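Local coordinates for hemoglobin-like protein (Methylacidiphilum infernorum, PDB 4NK2) that binds heme as a group II truncated hemoglobin and probably binds or carries oxygen, at residues A[120-124]-A[165-171]; A[141-145]-A[158-162]. One frame throughout, in Å; residues are numbered along the deposited sequence.

Contact 1 of 2, residues A[120-124]-A[165-171]; sequences MRARH and FSIRMIN. With HEM (protoporphyrin IX containing Fe), chain C.
The short helix 120-124 packs on the 3-10 turn and following loop of 165-171, the backbones closest at R121 and M169, whose CA atoms lie 4.9 Å apart. R121 reaches across with an extended side chain, CG anti to its own N (chi1 174°), and its NH1 holds two backbone carbonyls at once: R168 O at 2.9 Å and I170 O at 2.8 Å. Both bonds are nearly straight and lie near the guanidinium plane, yet NH1 stands well above each carbonyl plane, not on a lone pair. Water 2 joins NH2 to I170 O, and NH2 also forms a salt bridge with D41 of the second subunit. Water 1 ties R121 O to M169 O and N171 ND2; N171 OD1 accepts from I129 N, and ND2 also donates to V127 O. Nearer the heme, NE2 of the proximal H124 binds the iron at 2.0 Å, while ND1 donates to M120 O at 2.9 Å in the imidazole plane. H124 N reaches that oxygen from the opposite face of its plane, so two bonds fix the carbonyl that limits rotation of the ring. M169, bent at chi2 and chi3, lays CG over one imidazole face; M169 SD lies obliquely, 4.2 Å from the H124 ring centroid, and CE sits over the centre of the F165 ring. M120 CB touches M169 CE at 3.6 Å and also meets F165 CZ, forming an apolar patch on the proximal side of the porphyrin. F100 of helix 87-104 borders M120 and F165, helix 131-147 flanks S166, and strand 35-48 lies against R121 and R168.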
ATOM      1  N   MET A 120       1.560  -8.569 -13.227  1.00 31.34           N
ATOM      2  CA  MET A 120       2.734  -8.355 -12.405  1.00 29.64           C
ATOM      3  C   MET A 120       2.447  -7.755 -11.042  1.00 30.11           C
ATOM      4  O   MET A 120       3.034  -8.161 -10.072  1.00 27.54           O
ATOM      5  CB  MET A 120       3.760  -7.500 -13.134  1.00 29.02           C
ATOM      6  CG  MET A 120       4.733  -8.252 -13.992  1.00 34.66           C
ATOM      7  SD  MET A 120       5.569  -9.603 -13.202  1.00 37.90           S
ATOM      8  CE  MET A 120       5.256 -10.874 -14.364  1.00 33.34           C
ATOM      9  N   ARG A 121       1.566  -6.774 -10.967  1.00 26.82           N
ATOM     10  CA  ARG A 121       1.303  -6.167  -9.661  1.00 28.00           C
ATOM     11  C   ARG A 121       0.768  -7.253  -8.751  1.00 29.37           C
ATOM     12  O   ARG A 121       1.224  -7.398  -7.615  1.00 28.81           O
ATOM     13  CB  ARG A 121       0.298  -5.001  -9.738  1.00 29.63           C
ATOM     14  CG  ARG A 121      -0.108  -4.450  -8.353  1.00 27.37           C
ATOM     15  CD  ARG A 121      -0.953  -3.167  -8.423  1.00 27.64           C
ATOM     16  NE  ARG A 121      -1.484  -2.829  -7.094  1.00 32.04           N
ATOM     17  CZ  ARG A 121      -0.784  -2.198  -6.153  1.00 31.23           C
ATOM     18  NH1 ARG A 121       0.473  -1.816  -6.394  1.00 30.00           N
ATOM     19  NH2 ARG A 121      -1.339  -1.937  -4.974  1.00 25.64           N
ATOM     20  N   ALA A 122      -0.157  -8.058  -9.265  1.00 27.78           N
ATOM     21  CA  ALA A 122      -0.793  -9.089  -8.437  1.00 30.02           C
ATOM     22  C   ALA A 122       0.215 -10.157  -8.008  1.00 33.08           C
ATOM     23  O   ALA A 122       0.234 -10.607  -6.847  1.00 28.67           O
ATOM     24  CB  ALA A 122      -1.957  -9.719  -9.195  1.00 29.35           C
ATOM     25  N   ARG A 123       1.048 -10.590  -8.947  1.00 25.79           N
ATOM     26  CA  ARG A 123       2.080 -11.573  -8.620  1.00 29.69           C
ATOM     27  C   ARG A 123       3.011 -11.028  -7.530  1.00 31.50           C
ATOM     28  O   ARG A 123       3.490 -11.796  -6.686  1.00 35.96           O
ATOM     29  CB  ARG A 123       2.876 -11.992  -9.871  1.00 33.34           C
ATOM     30  CG  ARG A 123       2.080 -12.835 -10.877  1.00 34.18           C
ATOM     31  CD  ARG A 123       2.935 -13.241 -12.094  1.00 32.58           C
ATOM     32  NE  ARG A 123       2.154 -13.891 -13.158  1.00 31.10           N
ATOM     33  CZ  ARG A 123       2.024 -15.210 -13.302  1.00 32.75           C
ATOM     34  NH1 ARG A 123       2.612 -16.031 -12.438  1.00 33.67           N
ATOM     35  NH2 ARG A 123       1.312 -15.716 -14.312  1.00 28.23           N
ATOM     36  N   HIS A 124       3.238  -9.724  -7.506  1.00 29.83           N
ATOM     37  CA  HIS A 124       4.144  -9.140  -6.526  1.00 31.11           C
ATOM     38  C   HIS A 124       3.537  -8.910  -5.133  1.00 30.32           C
ATOM     39  O   HIS A 124       4.254  -8.566  -4.223  1.00 26.13           O
ATOM     40  CB  HIS A 124       4.814  -7.864  -7.059  1.00 28.55           C
ATOM     41  CG  HIS A 124       5.977  -8.120  -7.971  1.00 31.87           C
ATOM     42  ND1 HIS A 124       5.824  -8.423  -9.300  1.00 29.74           N
ATOM     43  CD2 HIS A 124       7.309  -8.116  -7.742  1.00 26.91           C
ATOM     44  CE1 HIS A 124       7.008  -8.598  -9.849  1.00 32.63           C
ATOM     45  NE2 HIS A 124       7.929  -8.413  -8.927  1.00 29.94           N
ATOM     46  N   PHE A 165       6.994   1.149 -14.832  1.00 29.76           N
ATOM     47  CA  PHE A 165       6.271  -0.086 -14.534  1.00 31.83           C
ATOM     48  C   PHE A 165       6.489  -0.474 -13.078  1.00 29.87           C
ATOM     49  O   PHE A 165       5.587  -1.003 -12.419  1.00 30.06           O
ATOM     50  CB  PHE A 165       6.751  -1.218 -15.446  1.00 29.34           C
ATOM     51  CG  PHE A 165       5.848  -2.431 -15.451  1.00 38.09           C
ATOM     52  CD1 PHE A 165       4.480  -2.306 -15.240  1.00 34.83           C
ATOM     53  CD2 PHE A 165       6.368  -3.697 -15.685  1.00 38.23           C
ATOM     54  CE1 PHE A 165       3.649  -3.427 -15.262  1.00 36.49           C
ATOM     55  CE2 PHE A 165       5.540  -4.823 -15.699  1.00 40.64           C
ATOM     56  CZ  PHE A 165       4.185  -4.684 -15.484  1.00 32.75           C
ATOM     57  N   SER A 166       7.692  -0.212 -12.570  1.00 30.09           N
ATOM     58  CA  SER A 166       8.033  -0.573 -11.195  1.00 30.13           C
ATOM     59  C   SER A 166       7.144   0.145 -10.181  1.00 33.19           C
ATOM     60  O   SER A 166       6.937  -0.341  -9.064  1.00 29.91           O
ATOM     61  CB  SER A 166       9.515  -0.300 -10.901  1.00 31.59           C
ATOM     62  OG  SER A 166       9.874   1.065 -11.117  1.00 27.07           O
ATOM     63  N   ILE A 167       6.604   1.301 -10.547  1.00 30.04           N
ATOM     64  CA  ILE A 167       5.741   2.005  -9.591  1.00 33.00           C
ATOM     65  C   ILE A 167       4.524   1.154  -9.190  1.00 31.16           C
ATOM     66  O   ILE A 167       4.063   1.217  -8.046  1.00 31.97           O
ATOM     67  CB  ILE A 167       5.272   3.352 -10.143  1.00 29.92           C
ATOM     68  CG1 ILE A 167       6.482   4.276 -10.357  1.00 31.02           C
ATOM     69  CG2 ILE A 167       4.304   3.995  -9.183  1.00 31.17           C
ATOM     70  CD1 ILE A 167       6.125   5.594 -11.038  1.00 32.10           C
ATOM     71  N   ARG A 168       3.998   0.377 -10.135  1.00 29.99           N
ATOM     72  CA  ARG A 168       2.808  -0.436  -9.890  1.00 30.95           C
ATOM     73  C   ARG A 168       3.079  -1.677  -9.068  1.00 29.62           C
ATOM     74  O   ARG A 168       2.145  -2.397  -8.704  1.00 29.38           O
ATOM     75  CB  ARG A 168       2.190  -0.860 -11.217  1.00 32.16           C
ATOM     76  CG  ARG A 168       2.139   0.265 -12.207  1.00 31.62           C
ATOM     77  CD  ARG A 168       1.234  -0.055 -13.372  1.00 36.15           C
ATOM     78  NE  ARG A 168       0.998   1.156 -14.149  1.00 36.12           N
ATOM     79  CZ  ARG A 168      -0.059   1.352 -14.926  1.00 37.37           C
ATOM     80  NH1 ARG A 168      -0.987   0.410 -15.032  1.00 36.33           N
ATOM     81  NH2 ARG A 168      -0.184   2.495 -15.583  1.00 37.91           N
ATOM     82  N   MET A 169       4.345  -1.956  -8.777  1.00 28.34           N
ATOM     83  CA  MET A 169       4.638  -3.099  -7.903  1.00 29.21           C
ATOM     84  C   MET A 169       4.575  -2.702  -6.426  1.00 28.50           C
ATOM     85  O   MET A 169       4.510  -3.568  -5.544  1.00 30.82           O
ATOM     86  CB  MET A 169       6.011  -3.671  -8.224  1.00 28.46           C
ATOM     87  CG  MET A 169       6.202  -3.985  -9.713  1.00 27.13           C
ATOM     88  SD  MET A 169       4.854  -5.022 -10.321  1.00 31.89           S
ATOM     89  CE  MET A 169       4.806  -4.290 -11.951  1.00 35.35           C
ATOM     90  N   ILE A 170       4.614  -1.397  -6.151  1.00 30.12           N
ATOM     91  CA  ILE A 170       4.690  -0.929  -4.762  1.00 29.05           C
ATOM     92  C   ILE A 170       3.388  -1.284  -4.048  1.00 29.34           C
ATOM     93  O   ILE A 170       2.299  -0.879  -4.482  1.00 27.02           O
ATOM     94  CB  ILE A 170       4.897   0.599  -4.658  1.00 32.13           C
ATOM     95  CG1 ILE A 170       6.272   1.001  -5.214  1.00 35.76           C
ATOM     96  CG2 ILE A 170       4.760   1.043  -3.198  1.00 37.04           C
ATOM     97  CD1 ILE A 170       6.488   2.511  -5.266  1.00 30.36           C
ATOM     98  N   ASN A 171       3.495  -2.037  -2.963  1.00 28.51           N
ATOM     99  CA  ASN A 171       2.298  -2.469  -2.239  1.00 29.79           C
ATOM    100  C   ASN A 171       2.325  -2.135  -0.748  1.00 35.21           C
ATOM    101  O   ASN A 171       1.358  -2.413  -0.014  1.00 33.99           O
ATOM    102  CB  ASN A 171       2.052  -3.963  -2.461  1.00 25.62           C
ATOM    103  CG  ASN A 171       3.227  -4.814  -2.039  1.00 29.15           C
ATOM    104  OD1 ASN A 171       3.865  -4.544  -1.012  1.00 31.59           O
ATOM    105  ND2 ASN A 171       3.530  -5.852  -2.827  1.00 27.67           N
TER
HETATM  106  CHA HEM C 700       9.258 -11.898  -8.973  1.00 33.61           C
HETATM  107  CHB HEM C 700      11.032  -8.338  -6.221  1.00 31.63           C
HETATM  108  CHC HEM C 700       9.657  -5.092  -9.593  1.00 29.15           C
HETATM  109  CHD HEM C 700       9.671  -8.823 -12.731  1.00 31.96           C
HETATM  110  C1A HEM C 700       9.772 -11.237  -7.885  1.00 35.75           C
HETATM  111  C2A HEM C 700      10.041 -11.795  -6.562  1.00 31.36           C
HETATM  112  C3A HEM C 700      10.536 -10.787  -5.813  1.00 34.76           C
HETATM  113  C4A HEM C 700      10.587  -9.580  -6.626  1.00 33.80           C
HETATM  114  CMA HEM C 700      11.001 -10.841  -4.340  1.00 33.45           C
HETATM  115  CAA HEM C 700       9.788 -13.268  -6.127  1.00 36.72           C
HETATM  116  CBA HEM C 700       8.409 -13.310  -5.434  1.00 39.48           C
HETATM  117  CGA HEM C 700       7.933 -14.679  -4.959  1.00 43.92           C
HETATM  118  O1A HEM C 700       7.428 -14.779  -3.804  1.00 45.26           O
HETATM  119  O2A HEM C 700       8.026 -15.691  -5.707  1.00 46.75           O
HETATM  120  C1B HEM C 700      10.739  -7.124  -6.823  1.00 33.86           C
HETATM  121  C2B HEM C 700      10.862  -5.799  -6.236  1.00 31.07           C
HETATM  122  C3B HEM C 700      10.483  -4.902  -7.164  1.00 32.51           C
HETATM  123  C4B HEM C 700      10.106  -5.613  -8.381  1.00 31.77           C
HETATM  124  CMB HEM C 700      11.358  -5.462  -4.815  1.00 28.24           C
HETATM  125  CAB HEM C 700      10.462  -3.377  -6.944  1.00 29.08           C
HETATM  126  CBB HEM C 700       9.791  -2.595  -7.798  1.00 32.62           C
HETATM  127  C1C HEM C 700       9.585  -5.807 -10.774  1.00 27.99           C
HETATM  128  C2C HEM C 700       9.375  -5.290 -12.119  1.00 30.36           C
HETATM  129  C3C HEM C 700       9.371  -6.331 -12.975  1.00 32.92           C
HETATM  130  C4C HEM C 700       9.593  -7.545 -12.213  1.00 31.62           C
HETATM  131  CMC HEM C 700       9.163  -3.804 -12.484  1.00 27.09           C
HETATM  132  CAC HEM C 700       9.200  -6.305 -14.512  1.00 35.17           C
HETATM  133  CBC HEM C 700       9.407  -5.187 -15.222  1.00 38.77           C
HETATM  134  C1D HEM C 700       9.432  -9.991 -12.043  1.00 30.51           C
HETATM  135  C2D HEM C 700       9.016 -11.263 -12.614  1.00 29.49           C
HETATM  136  C3D HEM C 700       8.904 -12.213 -11.432  1.00 33.40           C
HETATM  137  C4D HEM C 700       9.246 -11.429 -10.266  1.00 33.42           C
HETATM  138  CMD HEM C 700       8.758 -11.623 -14.099  1.00 29.08           C
HETATM  139  CAD HEM C 700       8.472 -13.695 -11.479  1.00 33.14           C
HETATM  140  CBD HEM C 700       6.941 -13.710 -11.498  1.00 31.59           C
HETATM  141  CGD HEM C 700       6.503 -15.157 -11.541  1.00 36.24           C
HETATM  142  O1D HEM C 700       6.645 -15.851 -10.507  1.00 37.48           O
HETATM  143  O2D HEM C 700       6.026 -15.614 -12.615  1.00 33.73           O
HETATM  144  NA  HEM C 700      10.119  -9.899  -7.883  1.00 31.18           N
HETATM  145  NB  HEM C 700      10.282  -6.956  -8.122  1.00 27.97           N
HETATM  146  NC  HEM C 700       9.718  -7.185 -10.890  1.00 31.53           N
HETATM  147  ND  HEM C 700       9.553 -10.135 -10.671  1.00 31.06           N
HETATM  148 FE   HEM C 700       9.828  -8.517  -9.383  1.00 30.91          FE
HETATM  149  O   HOH W   1       2.416  -5.795  -5.568  1.00 29.75           O
HETATM  150  O   HOH W   2      -0.045   0.103  -3.000  1.00 32.28           O

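Contact 2 of 2, residues A[141-145]-A[158-162]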
ATOM      1  N   TYR A 141      19.322  -1.904 -11.180  1.00 29.99           N
ATOM      2  CA  TYR A 141      19.126  -2.118 -12.612  1.00 29.26           C
ATOM      3  C   TYR A 141      19.965  -1.131 -13.414  1.00 29.50           C
ATOM      4  O   TYR A 141      20.550  -1.491 -14.449  1.00 31.01           O
ATOM      5  CB  TYR A 141      17.652  -1.985 -12.981  1.00 25.42           C
ATOM      6  CG  TYR A 141      17.128  -3.162 -13.758  1.00 31.72           C
ATOM      7  CD1 TYR A 141      15.961  -3.802 -13.371  1.00 27.35           C
ATOM      8  CD2 TYR A 141      17.784  -3.616 -14.897  1.00 27.45           C
ATOM      9  CE1 TYR A 141      15.457  -4.872 -14.080  1.00 29.44           C
ATOM     10  CE2 TYR A 141      17.287  -4.696 -15.615  1.00 29.53           C
ATOM     11  CZ  TYR A 141      16.123  -5.318 -15.194  1.00 33.13           C
ATOM     12  OH  TYR A 141      15.611  -6.397 -15.893  1.00 29.97           O
ATOM     13  N   LYS A 142      20.026   0.111 -12.943  1.00 30.93           N
ATOM     14  CA  LYS A 142      20.888   1.120 -13.579  1.00 26.93           C
ATOM     15  C   LYS A 142      22.313   0.589 -13.686  1.00 30.37           C
ATOM     16  O   LYS A 142      22.938   0.631 -14.762  1.00 28.22           O
ATOM     17  CB  LYS A 142      20.865   2.426 -12.773  1.00 26.57           C
ATOM     18  CG  LYS A 142      21.679   3.569 -13.422  1.00 35.08           C
ATOM     19  CD  LYS A 142      21.762   4.800 -12.507  1.00 37.24           C
ATOM     20  CE  LYS A 142      22.681   4.562 -11.329  1.00 41.01           C
ATOM     21  NZ  LYS A 142      22.876   5.794 -10.502  1.00 44.14           N
ATOM     22  N   HIS A 143      22.842   0.077 -12.582  1.00 27.94           N
ATOM     23  CA  HIS A 143      24.188  -0.515 -12.625  1.00 32.63           C
ATOM     24  C   HIS A 143      24.307  -1.725 -13.545  1.00 35.63           C
ATOM     25  O   HIS A 143      25.285  -1.832 -14.302  1.00 31.73           O
ATOM     26  CB  HIS A 143      24.696  -0.836 -11.219  1.00 33.18           C
ATOM     27  CG  HIS A 143      25.106   0.383 -10.459  1.00 42.46           C
ATOM     28  ND1 HIS A 143      24.250   1.058  -9.618  1.00 42.64           N
ATOM     29  CD2 HIS A 143      26.267   1.083 -10.460  1.00 38.16           C
ATOM     30  CE1 HIS A 143      24.874   2.106  -9.105  1.00 42.95           C
ATOM     31  NE2 HIS A 143      26.099   2.143  -9.602  1.00 48.63           N
ATOM     32  N   ALA A 144      23.334  -2.640 -13.492  1.00 29.98           N
ATOM     33  CA  ALA A 144      23.365  -3.789 -14.406  1.00 32.45           C
ATOM     34  C   ALA A 144      23.427  -3.334 -15.866  1.00 30.38           C
ATOM     35  O   ALA A 144      24.199  -3.873 -16.661  1.00 28.19           O
ATOM     36  CB  ALA A 144      22.161  -4.720 -14.179  1.00 26.10           C
ATOM     37  N   LEU A 145      22.583  -2.369 -16.225  1.00 27.15           N
ATOM     38  CA  LEU A 145      22.505  -1.883 -17.600  1.00 31.47           C
ATOM     39  C   LEU A 145      23.867  -1.408 -18.076  1.00 31.77           C
ATOM     40  O   LEU A 145      24.285  -1.713 -19.197  1.00 33.67           O
ATOM     41  CB  LEU A 145      21.474  -0.751 -17.705  1.00 27.44           C
ATOM     42  CG  LEU A 145      20.016  -1.239 -17.704  1.00 30.77           C
ATOM     43  CD1 LEU A 145      19.013  -0.106 -17.452  1.00 28.08           C
ATOM     44  CD2 LEU A 145      19.711  -1.941 -19.014  1.00 26.27           C
ATOM     45  N   PHE A 158      14.311   1.026 -22.607  1.00 29.08           N
ATOM     46  CA  PHE A 158      14.270   0.035 -21.534  1.00 26.54           C
ATOM     47  C   PHE A 158      14.092   0.701 -20.167  1.00 32.31           C
ATOM     48  O   PHE A 158      13.262   0.272 -19.349  1.00 27.22           O
ATOM     49  CB  PHE A 158      15.540  -0.822 -21.542  1.00 29.70           C
ATOM     50  CG  PHE A 158      15.472  -2.003 -20.603  1.00 33.99           C
ATOM     51  CD1 PHE A 158      15.957  -1.907 -19.303  1.00 30.79           C
ATOM     52  CD2 PHE A 158      14.876  -3.193 -21.004  1.00 35.25           C
ATOM     53  CE1 PHE A 158      15.871  -2.993 -18.425  1.00 27.51           C
ATOM     54  CE2 PHE A 158      14.786  -4.285 -20.127  1.00 29.78           C
ATOM     55  CZ  PHE A 158      15.290  -4.181 -18.843  1.00 28.38           C
ATOM     56  N   TRP A 159      14.887   1.732 -19.901  1.00 29.29           N
ATOM     57  CA  TRP A 159      14.829   2.403 -18.605  1.00 28.53           C
ATOM     58  C   TRP A 159      13.446   2.981 -18.319  1.00 30.86           C
ATOM     59  O   TRP A 159      12.908   2.813 -17.220  1.00 30.97           O
ATOM     60  CB  TRP A 159      15.871   3.530 -18.496  1.00 28.75           C
ATOM     61  CG  TRP A 159      15.748   4.222 -17.164  1.00 28.73           C
ATOM     62  CD1 TRP A 159      15.119   5.416 -16.892  1.00 28.22           C
ATOM     63  CD2 TRP A 159      16.217   3.721 -15.908  1.00 30.28           C
ATOM     64  NE1 TRP A 159      15.193   5.689 -15.539  1.00 30.04           N
ATOM     65  CE2 TRP A 159      15.852   4.660 -14.915  1.00 29.98           C
ATOM     66  CE3 TRP A 159      16.910   2.565 -15.529  1.00 29.72           C
ATOM     67  CZ2 TRP A 159      16.169   4.481 -13.568  1.00 25.87           C
ATOM     68  CZ3 TRP A 159      17.225   2.391 -14.192  1.00 30.51           C
ATOM     69  CH2 TRP A 159      16.863   3.350 -13.229  1.00 28.74           C
ATOM     70  N   GLN A 160      12.872   3.686 -19.274  1.00 26.55           N
ATOM     71  CA  GLN A 160      11.600   4.326 -19.026  1.00 31.31           C
ATOM     72  C   GLN A 160      10.509   3.290 -18.795  0.87 32.54           C
ATOM     73  O   GLN A 160       9.565   3.529 -18.083  1.00 31.90           O
ATOM     74  CB  GLN A 160      11.244   5.300 -20.142  1.00 33.60           C
ATOM     75  CG  GLN A 160      10.660   4.658 -21.356  0.74 35.65           C
ATOM     76  OE1 GLN A 160      11.064   6.726 -22.508  1.00 43.57           O
ATOM     77  NE2 GLN A 160       9.831   5.171 -23.562  1.00 40.36           N
ATOM     78  N   TRP A 161      10.678   2.118 -19.381  1.00 28.42           N
ATOM     79  CA  TRP A 161       9.754   1.015 -19.103  1.00 31.16           C
ATOM     80  C   TRP A 161       9.827   0.575 -17.643  1.00 32.88           C
ATOM     81  O   TRP A 161       8.815   0.579 -16.935  1.00 30.84           O
ATOM     82  CB  TRP A 161      10.013  -0.180 -20.023  1.00 30.22           C
ATOM     83  CG  TRP A 161       9.192  -1.397 -19.644  1.00 30.73           C
ATOM     84  CD1 TRP A 161       7.845  -1.436 -19.389  1.00 32.75           C
ATOM     85  CD2 TRP A 161       9.668  -2.744 -19.486  1.00 29.32           C
ATOM     86  NE1 TRP A 161       7.459  -2.729 -19.080  1.00 28.54           N
ATOM     87  CE2 TRP A 161       8.560  -3.545 -19.130  1.00 30.45           C
ATOM     88  CE3 TRP A 161      10.926  -3.346 -19.612  1.00 27.89           C
ATOM     89  CZ2 TRP A 161       8.673  -4.920 -18.899  1.00 32.91           C
ATOM     90  CZ3 TRP A 161      11.040  -4.703 -19.383  1.00 29.99           C
ATOM     91  CH2 TRP A 161       9.913  -5.481 -19.032  1.00 33.38           C
ATOM     92  N   ILE A 162      11.006   0.192 -17.167  1.00 29.03           N
ATOM     93  CA  ILE A 162      11.063  -0.298 -15.780  1.00 29.91           C
ATOM     94  C   ILE A 162      10.861   0.809 -14.738  1.00 30.97           C
ATOM     95  O   ILE A 162      10.314   0.550 -13.662  1.00 29.70           O
ATOM     96  CB  ILE A 162      12.366  -1.084 -15.469  1.00 30.32           C
ATOM     97  CG1 ILE A 162      13.607  -0.214 -15.720  1.00 27.77           C
ATOM     98  CG2 ILE A 162      12.427  -2.348 -16.299  1.00 27.54           C
ATOM     99  CD1 ILE A 162      14.909  -0.843 -15.217  1.00 27.23           C
TER
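The Y141 ring carries the I162 CD1 methyl over one face as a CH-pi contact, 3.9 Å from the ring centroid, and receives the edge of F158 in an offset edge-to-face pair with planes at 60°. The ring centroids of Y141 and F158 are 5.5 Å apart; the nearest atoms, Y141 CE2 and F158 CE1, come to 3.6 Å. W159 instead turns its six-membered edge to helix 131-147: CZ3 lies 3.8 Å from K142 N and also meets K142 CB, while CE3 touches L145 CD1. Placing CG1 of I162 between its backbone N and carbonyl carbon (chi1 58°) directs CD1 at the tyrosine, where it is 3.5 Å from Y141 CG. L145 forks between the two aromatic residues, CD2 resting 3.8 Å from F158 CD1 and CD1 reaching the W159 edge. Aromatic and aliphatic packing carries the contact, and the indole NE1 of W159 finds its acceptor outside it, at V182 O. Around this interface, H70 of helix 53-75 stacks with Y141, W137 meets it edge to face, and I187 of helix 184-192 touches K142 and W159. The segment axes run close to antiparallel, at 161°, and approach to 11.6 Å, a wide spacing filled by the large side chains. Successive antiparallel helices 131-147 and 155-165 packed in this way correspond to the G-H helix pair of the globin fold, one half of the two-over-two sandwich of truncated hemoglobins, with W161 lining the heme pocket.

In the fold
Along the chain the order is 120-124, 141-145, 158-162, 165-171, so contact 2 is nested inside the loop closed by contact 1. Their centres lie 16 Å apart and the two contacts touch only through adjoining sequence: helix 155-165 carries 158-162 and runs on to F165, the first residue of 165-171. Helix 120-124 is followed directly by helix 131-147, which supplies 141-145. All four segments belong to the one bacterial-like globin range. Contact 2 pairs helices 131-147 and 155-165 in the apolar core, whereas contact 1 brings the end of helix 155-165 and the turn after it onto the short helix bearing the iron ligand, thereby connecting the helical core to the proximal side of the heme.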